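Local coordinates for putative sugar phosphate isomerase (Acidithiobacillus ferrooxidans, PDB 3L2H), which is of unproven function but belongs to the metal-binding cupin family and may act as a sugar phosphate isomerase, at residues L43-H49 against I120-L124; I53-K57 against I107-E113. All blocks are in the same frame, centred on the assembly; numbering follows the deposited sequence.

Interaction 1. Residues L43-H49 against I120-L124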
ATOM      1  N   LEU B  43     -10.166  11.657  10.838  1.00 15.36           N
ATOM      2  CA  LEU B  43      -9.388  11.257   9.650  1.00 16.36           C
ATOM      3  C   LEU B  43      -8.029  10.686  10.029  1.00 18.49           C
ATOM      4  O   LEU B  43      -7.340  11.198  10.933  1.00 18.15           O
ATOM      5  CB  LEU B  43      -9.200  12.409   8.680  1.00 15.80           C
ATOM      6  CG  LEU B  43     -10.476  13.069   8.171  1.00 15.58           C
ATOM      7  CD1 LEU B  43     -10.077  14.246   7.285  1.00 15.02           C
ATOM      8  CD2 LEU B  43     -11.363  12.103   7.421  1.00 13.92           C
ATOM      9  N   ARG B  44      -7.649   9.607   9.337  1.00 19.54           N
ATOM     10  CA  ARG B  44      -6.395   8.914   9.601  1.00 21.17           C
ATOM     11  C   ARG B  44      -5.367   8.922   8.466  1.00 20.05           C
ATOM     12  O   ARG B  44      -4.201   8.759   8.720  1.00 19.97           O
ATOM     13  CB  ARG B  44      -6.724   7.466   9.916  1.00 24.80           C
ATOM     14  CG  ARG B  44      -7.587   7.377  11.175  1.00 28.55           C
ATOM     15  CD  ARG B  44      -8.054   5.967  11.446  1.00 31.66           C
ATOM     16  NE  ARG B  44      -6.910   5.059  11.408  1.00 35.53           N
ATOM     17  CZ  ARG B  44      -5.939   5.003  12.326  1.00 38.45           C
ATOM     18  NH1 ARG B  44      -5.925   5.837  13.380  1.00 40.01           N
ATOM     19  NH2 ARG B  44      -4.934   4.134  12.167  1.00 39.43           N
ATOM     20  N   HIS B  45      -5.792   9.101   7.226  0.60 18.91           N
ATOM     21  CA  HIS B  45      -4.889   8.951   6.081  0.60 18.36           C
ATOM     22  C   HIS B  45      -4.509  10.266   5.425  0.60 17.71           C
ATOM     23  O   HIS B  45      -3.790  10.308   4.434  0.60 17.09           O
ATOM     24  CB  HIS B  45      -5.546   8.016   5.071  0.60 19.05           C
ATOM     25  CG  HIS B  45      -5.806   6.656   5.639  0.60 19.46           C
ATOM     26  ND1 HIS B  45      -4.794   5.741   5.836  0.60 20.44           N
ATOM     27  CD2 HIS B  45      -6.936   6.081   6.109  0.60 20.23           C
ATOM     28  CE1 HIS B  45      -5.298   4.652   6.392  0.60 20.94           C
ATOM     29  NE2 HIS B  45      -6.594   4.829   6.567  0.60 20.24           N
HETATM   30  N   MSE B  46      -5.034  11.348   5.985  0.50 17.39           N
HETATM   31  CA  MSE B  46      -4.763  12.704   5.550  0.50 17.83           C
HETATM   32  C   MSE B  46      -4.762  13.557   6.797  0.50 17.88           C
HETATM   33  O   MSE B  46      -5.435  13.230   7.781  0.50 17.59           O
HETATM   34  CB  MSE B  46      -5.837  13.269   4.639  0.50 18.68           C
HETATM   35  CG  MSE B  46      -6.447  12.323   3.645  0.50 19.55           C
HETATM   36 SE   MSE B  46      -7.738  13.313   2.491  0.38 20.14          SE
HETATM   37  CE  MSE B  46      -8.959  13.927   3.751  0.50 18.76           C
ATOM     38  N   GLY B  47      -4.019  14.644   6.719  1.00 17.93           N
ATOM     39  CA  GLY B  47      -3.916  15.665   7.742  1.00 17.63           C
ATOM     40  C   GLY B  47      -4.506  16.923   7.117  1.00 16.93           C
ATOM     41  O   GLY B  47      -4.189  17.287   5.960  1.00 17.11           O
ATOM     42  N   ILE B  48      -5.465  17.529   7.792  1.00 16.59           N
ATOM     43  CA  ILE B  48      -6.015  18.788   7.375  1.00 16.26           C
ATOM     44  C   ILE B  48      -5.944  19.712   8.600  1.00 16.44           C
ATOM     45  O   ILE B  48      -6.600  19.435   9.612  1.00 17.11           O
ATOM     46  CB  ILE B  48      -7.442  18.668   6.854  1.00 15.89           C
ATOM     47  CG1 ILE B  48      -7.513  17.699   5.666  1.00 15.67           C
ATOM     48  CG2 ILE B  48      -7.980  20.096   6.436  1.00 16.82           C
ATOM     49  CD1 ILE B  48      -8.895  17.348   5.106  1.00 13.12           C
ATOM     50  N   HIS B  49      -5.184  20.796   8.460  1.00 15.12           N
ATOM     51  CA  HIS B  49      -4.816  21.677   9.546  1.00 16.06           C
ATOM     52  C   HIS B  49      -5.126  23.129   9.168  1.00 16.04           C
ATOM     53  O   HIS B  49      -4.748  23.598   8.089  1.00 16.39           O
ATOM     54  CB  HIS B  49      -3.318  21.546   9.843  1.00 16.42           C
ATOM     55  CG  HIS B  49      -2.882  20.164  10.210  1.00 16.77           C
ATOM     56  ND1 HIS B  49      -2.954  19.683  11.506  1.00 17.73           N
ATOM     57  CD2 HIS B  49      -2.396  19.145   9.456  1.00 17.29           C
ATOM     58  CE1 HIS B  49      -2.484  18.446  11.535  1.00 17.59           C
ATOM     59  NE2 HIS B  49      -2.139  18.096  10.305  1.00 17.86           N
ATOM     60  N   ILE B 120      -2.772  20.757   3.972  1.00 17.77           N
ATOM     61  CA  ILE B 120      -3.348  19.479   3.582  1.00 17.96           C
ATOM     62  C   ILE B 120      -2.215  18.553   3.231  1.00 18.66           C
ATOM     63  O   ILE B 120      -1.361  18.905   2.384  1.00 18.65           O
ATOM     64  CB  ILE B 120      -4.262  19.620   2.374  1.00 18.39           C
ATOM     65  CG1 ILE B 120      -5.430  20.569   2.668  1.00 18.62           C
ATOM     66  CG2 ILE B 120      -4.811  18.225   1.941  1.00 17.73           C
ATOM     67  CD1 ILE B 120      -5.965  21.302   1.453  1.00 19.08           C
ATOM     68  N   GLY B 121      -2.145  17.389   3.883  1.00 18.48           N
ATOM     69  CA  GLY B 121      -1.074  16.460   3.603  1.00 19.82           C
ATOM     70  C   GLY B 121      -1.447  15.001   3.761  1.00 20.34           C
ATOM     71  O   GLY B 121      -2.462  14.647   4.398  1.00 20.36           O
ATOM     72  N   GLN B 122      -0.700  14.149   3.088  1.00 20.28           N
ATOM     73  CA  GLN B 122      -0.926  12.712   3.227  1.00 20.92           C
ATOM     74  C   GLN B 122      -0.357  12.307   4.522  1.00 21.45           C
ATOM     75  O   GLN B 122       0.589  12.960   5.005  1.00 25.48           O
ATOM     76  CB  GLN B 122      -0.206  11.899   2.177  1.00 20.74           C
ATOM     77  CG  GLN B 122      -0.689  12.016   0.811  1.00 20.25           C
ATOM     78  CD  GLN B 122       0.034  11.059  -0.078  1.00 20.40           C
ATOM     79  OE1 GLN B 122       1.005  11.434  -0.735  1.00 16.56           O
ATOM     80  NE2 GLN B 122      -0.399   9.793  -0.079  1.00 20.25           N
ATOM     81  N   ARG B 123      -0.892  11.241   5.100  1.00 20.92           N
ATOM     82  CA  ARG B 123      -0.303  10.589   6.255  1.00 21.89           C
ATOM     83  C   ARG B 123       0.049   9.167   5.881  1.00 22.19           C
ATOM     84  O   ARG B 123      -0.850   8.374   5.749  1.00 22.77           O
ATOM     85  CB  ARG B 123      -1.266  10.519   7.413  1.00 22.34           C
ATOM     86  CG  ARG B 123      -1.473  11.827   8.075  1.00 23.37           C
ATOM     87  CD  ARG B 123      -2.053  11.634   9.430  1.00 24.22           C
ATOM     88  NE  ARG B 123      -2.265  12.946   9.977  1.00 25.26           N
ATOM     89  CZ  ARG B 123      -2.935  13.204  11.088  1.00 25.51           C
ATOM     90  NH1 ARG B 123      -3.493  12.239  11.782  1.00 24.97           N
ATOM     91  NH2 ARG B 123      -3.040  14.456  11.498  1.00 26.71           N
ATOM     92  N   LEU B 124       1.328   8.877   5.660  1.00 20.42           N
ATOM     93  CA  LEU B 124       1.775   7.546   5.258  1.00 20.24           C
ATOM     94  C   LEU B 124       2.629   6.938   6.353  1.00 19.95           C
ATOM     95  O   LEU B 124       3.275   7.646   7.109  1.00 19.37           O
ATOM     96  CB  LEU B 124       2.613   7.607   3.993  1.00 19.01           C
ATOM     97  CG  LEU B 124       1.916   8.155   2.783  1.00 19.49           C
ATOM     98  CD1 LEU B 124       2.940   8.309   1.595  1.00 17.79           C
ATOM     99  CD2 LEU B 124       0.672   7.256   2.418  1.00 20.33           C
TER
HETATM  100  O   HOH W   1      -3.366   9.366  11.350  1.00 30.00           O
HETATM  101  O   HOH W   2      -2.793   9.486   2.162  1.00 32.75           O
HETATM  102  O   HOH W   3      -2.177   6.262   5.115  1.00 54.03           O
HETATM  103  O   HOH W   4      -0.624  15.620   9.485  1.00 19.27           O

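Interaction 2. Residues I53-K57 against I107-E113. With EDO (1,2-ethanediol), chain O.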
ATOM      1  N   ILE B  53       0.105  31.713  11.633  1.00 17.37           N
ATOM      2  CA  ILE B  53       1.506  32.064  11.714  1.00 17.40           C
ATOM      3  C   ILE B  53       1.574  33.547  11.940  1.00 18.32           C
ATOM      4  O   ILE B  53       1.145  34.353  11.078  1.00 18.32           O
ATOM      5  CB  ILE B  53       2.233  31.718  10.403  1.00 16.41           C
ATOM      6  CG1 ILE B  53       1.995  30.253  10.036  1.00 16.14           C
ATOM      7  CG2 ILE B  53       3.728  32.072  10.499  1.00 15.43           C
ATOM      8  CD1 ILE B  53       2.658  29.844   8.743  1.00 15.68           C
ATOM      9  N   GLU B  54       2.117  33.934  13.078  1.00 19.93           N
ATOM     10  CA  GLU B  54       2.223  35.346  13.406  1.00 20.87           C
ATOM     11  C   GLU B  54       3.379  36.017  12.674  1.00 20.30           C
ATOM     12  O   GLU B  54       4.315  35.352  12.204  1.00 19.67           O
ATOM     13  CB  GLU B  54       2.346  35.557  14.921  1.00 22.43           C
ATOM     14  CG  GLU B  54       1.143  35.134  15.728  1.00 24.43           C
ATOM     15  CD  GLU B  54      -0.208  35.677  15.220  1.00 26.41           C
ATOM     16  OE1 GLU B  54      -0.266  36.713  14.556  1.00 28.33           O
ATOM     17  OE2 GLU B  54      -1.256  35.054  15.488  1.00 29.05           O
ATOM     18  N   PRO B  55       3.306  37.359  12.544  1.00 20.82           N
ATOM     19  CA  PRO B  55       4.402  38.072  11.870  1.00 20.48           C
ATOM     20  C   PRO B  55       5.749  37.721  12.483  1.00 20.64           C
ATOM     21  O   PRO B  55       5.878  37.635  13.698  1.00 20.16           O
ATOM     22  CB  PRO B  55       4.036  39.540  12.089  1.00 20.91           C
ATOM     23  CG  PRO B  55       2.556  39.534  12.106  1.00 21.10           C
ATOM     24  CD  PRO B  55       2.198  38.265  12.874  1.00 20.93           C
ATOM     25  N   GLY B  56       6.732  37.466  11.629  1.00 21.09           N
ATOM     26  CA  GLY B  56       8.051  37.071  12.059  1.00 21.47           C
ATOM     27  C   GLY B  56       8.266  35.574  12.205  1.00 21.40           C
ATOM     28  O   GLY B  56       9.379  35.157  12.457  1.00 22.56           O
ATOM     29  N   LYS B  57       7.224  34.748  12.062  1.00 20.99           N
ATOM     30  CA  LYS B  57       7.370  33.322  12.238  1.00 20.02           C
ATOM     31  C   LYS B  57       7.259  32.594  10.905  1.00 19.59           C
ATOM     32  O   LYS B  57       7.023  33.194   9.904  1.00 18.61           O
ATOM     33  CB  LYS B  57       6.347  32.808  13.236  1.00 20.71           C
ATOM     34  CG  LYS B  57       6.345  33.565  14.554  1.00 21.76           C
ATOM     35  CD  LYS B  57       7.658  33.447  15.302  1.00 23.14           C
ATOM     36  CE  LYS B  57       7.521  34.068  16.682  1.00 23.85           C
ATOM     37  NZ  LYS B  57       8.857  34.335  17.242  1.00 25.78           N
ATOM     38  N   ILE B 107       7.483  28.587   4.334  1.00 17.84           N
ATOM     39  CA  ILE B 107       6.743  29.835   4.265  1.00 17.09           C
ATOM     40  C   ILE B 107       7.061  30.698   5.490  1.00 17.63           C
ATOM     41  O   ILE B 107       7.116  30.187   6.624  1.00 17.16           O
ATOM     42  CB  ILE B 107       5.220  29.577   4.221  1.00 16.76           C
ATOM     43  CG1 ILE B 107       4.820  28.947   2.887  1.00 16.66           C
ATOM     44  CG2 ILE B 107       4.387  30.886   4.438  1.00 16.72           C
ATOM     45  CD1 ILE B 107       3.454  28.205   2.897  1.00 16.47           C
ATOM     46  N   SER B 108       7.316  31.984   5.232  0.50 17.11           N
ATOM     47  CA  SER B 108       7.527  32.991   6.254  0.50 17.82           C
ATOM     48  C   SER B 108       6.368  33.977   6.254  0.50 17.50           C
ATOM     49  O   SER B 108       5.785  34.265   5.203  0.50 16.85           O
ATOM     50  CB  SER B 108       8.810  33.780   5.990  0.50 18.15           C
ATOM     51  OG  SER B 108       9.973  32.973   6.119  0.50 18.84           O
ATOM     52  N   ASN B 109       6.012  34.463   7.434  1.00 17.14           N
ATOM     53  CA  ASN B 109       5.083  35.580   7.527  1.00 17.30           C
ATOM     54  C   ASN B 109       5.905  36.823   7.815  1.00 18.49           C
ATOM     55  O   ASN B 109       6.296  37.050   8.955  1.00 17.68           O
ATOM     56  CB  ASN B 109       4.006  35.385   8.601  1.00 16.52           C
ATOM     57  CG  ASN B 109       3.051  36.549   8.669  1.00 16.41           C
ATOM     58  OD1 ASN B 109       3.216  37.522   7.928  1.00 16.48           O
ATOM     59  ND2 ASN B 109       2.070  36.492   9.583  1.00 15.30           N
ATOM     60  N   ASP B 110       6.216  37.592   6.780  1.00 19.77           N
ATOM     61  CA  ASP B 110       6.949  38.834   6.960  1.00 22.41           C
ATOM     62  C   ASP B 110       6.011  40.039   6.771  1.00 21.91           C
ATOM     63  O   ASP B 110       6.483  41.137   6.521  1.00 21.60           O
ATOM     64  CB  ASP B 110       8.190  38.926   6.021  1.00 23.75           C
ATOM     65  CG  ASP B 110       9.230  37.833   6.295  1.00 25.62           C
ATOM     66  OD1 ASP B 110       9.526  37.556   7.487  1.00 27.92           O
ATOM     67  OD2 ASP B 110       9.783  37.252   5.327  1.00 26.38           O
ATOM     68  N   GLY B 111       4.698  39.816   6.889  1.00 21.97           N
ATOM     69  CA  GLY B 111       3.699  40.864   6.809  1.00 22.19           C
ATOM     70  C   GLY B 111       3.351  41.399   8.188  1.00 22.54           C
ATOM     71  O   GLY B 111       4.087  41.181   9.144  1.00 22.68           O
ATOM     72  N   THR B 112       2.217  42.084   8.289  1.00 22.67           N
ATOM     73  CA  THR B 112       1.783  42.701   9.535  1.00 22.70           C
ATOM     74  C   THR B 112       0.514  42.104  10.156  1.00 22.29           C
ATOM     75  O   THR B 112       0.103  42.509  11.242  1.00 23.41           O
ATOM     76  CB  THR B 112       1.531  44.221   9.299  1.00 23.53           C
ATOM     77  OG1 THR B 112       0.607  44.379   8.216  1.00 24.43           O
ATOM     78  CG2 THR B 112       2.798  44.908   8.956  1.00 22.67           C
ATOM     79  N   GLU B 113      -0.142  41.177   9.472  0.50 21.62           N
ATOM     80  CA  GLU B 113      -1.301  40.509  10.058  0.50 20.68           C
ATOM     81  C   GLU B 113      -1.001  39.018  10.113  0.50 19.97           C
ATOM     82  O   GLU B 113      -0.064  38.538   9.483  0.50 19.60           O
ATOM     83  CB  GLU B 113      -2.591  40.806   9.277  0.50 20.86           C
ATOM     84  CG  GLU B 113      -2.711  40.110   7.944  0.50 20.76           C
ATOM     85  CD  GLU B 113      -3.923  40.567   7.125  0.50 21.07           C
ATOM     86  OE1 GLU B 113      -5.066  40.043   7.311  0.50 20.24           O
ATOM     87  OE2 GLU B 113      -3.687  41.408   6.229  0.50 21.49           O
TER
HETATM   88  C1  EDO O 166       4.784  38.454   3.579  1.00 43.28           C
HETATM   89  O1  EDO O 166       5.939  37.722   3.991  1.00 42.91           O
HETATM   90  C2  EDO O 166       5.139  39.927   3.402  1.00 43.42           C
HETATM   91  O2  EDO O 166       4.280  40.464   2.408  1.00 43.67           O
HETATM   92  O   HOH W   5       9.166  35.230   9.354  1.00 39.94           O

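Interaction 1. Residues L43-H49 against I120-L124
Gly47 and Gly121 form the antiparallel hydrogen-bonded pair that joins the end of strand 115-122 to the start of strand 46-53, whose short segments run at 163° to each other. Gly47 N donates to Gly121 O at 2.8 Å, and Gly121 N returns the bond to Gly47 O at 2.9 Å. Beyond the strand, Arg123 N reaches His45 O at 3.1 Å, approaching from above the carbonyl plane. Arg123 then folds back over the other segment. Its chain is extended from CG to NE, passing along the backbone of Arg44 to Gly47 and bringing the guanidinium over Met46 O, with NE 3.9 Å from that oxygen. His49 NE2 lies 3.9 Å from Arg123 NH2, near the guanidinium plane; ring and guanidinium are turned 34° apart, and one water accepts from Arg123 NE and also bonds His49 NE2, while His49 ND1 is hydrogen-bonded to the Asn34 side chain. A second water accepts from Arg123 NH1 and donates to Arg44 O, while Asp39 takes NH2 in a salt bridge. Glu69 of the second subunit receives the backbone N-H groups of Arg44 and His45. The contact joins neighbouring strands of the six-stranded antiparallel sheet of the cupin beta-barrel.

Interaction 2. Residues I53-K57 against I107-E113
Asn109 N and O pair with the loop 53-57 through two backbone bonds, each donor nearly in line with the acceptor's C=O: Asn109 N to Lys57 O at 3.0 Å, with 177° at the hydrogen, and Gly56 N to Asn109 O at 2.7 Å. Residues Glu54 to Lys57 make a type II beta turn, closed by Lys57 N on Glu54 O, and the positive phi of Gly56 (90°) suits glycine, since a side chain would jam against the preceding carbonyl. The Asn109 side chain reaches toward the 53-57 loop. With CG anti to the backbone N (chi1 -179°), its amide lies alongside Pro55, and ND2 donates to Ile53 O at 2.8 Å and to Glu113 O at 3.0 Å, both acceptors close to the amide plane. OD1 accepts from Gly111 N, 2.9 Å away, forming an Asx turn. Both ends of the amide are thus used, which fixes its rotation. The bond on Ile53 O and the two backbone bonds join two loops of the cupin fold, one leaving strand 46-53 and the other linking strands 105-108 and 115-122; those to Gly111 and Glu113 brace the latter loop itself. Replacing Asn109 by an alanine removes the amide and is likely to leave Ile53 O, Glu113 O and Gly111 N without this partner, and the loop from Asn109 to Glu113 less firmly held. Ile53 CG2 packs on Asn109 CB at 3.8 Å. Next to Asn109, Asp110 N donates to an ethanediol, probably from the crystallisation liquor.

Overall arrangement
From the N terminus, the chain reaches 43-49, runs up strand 46-53 and turns through 53-57, so the first segments of both interactions sit at the two ends of one strand. After the intervening strands comes 107-113, which closes the inner loop at interaction 2; strand 115-122 then returns to 120-124 and closes the outer loop at interaction 1. The inner closure therefore lies wholly within the outer one, and the two do not cross. Their centres are 24 Å apart, on opposite sides of the chain's centre. Interaction 1 joins the strands where residues of the second subunit also make contact, whereas interaction 2 ties together loops that no other subunit touches.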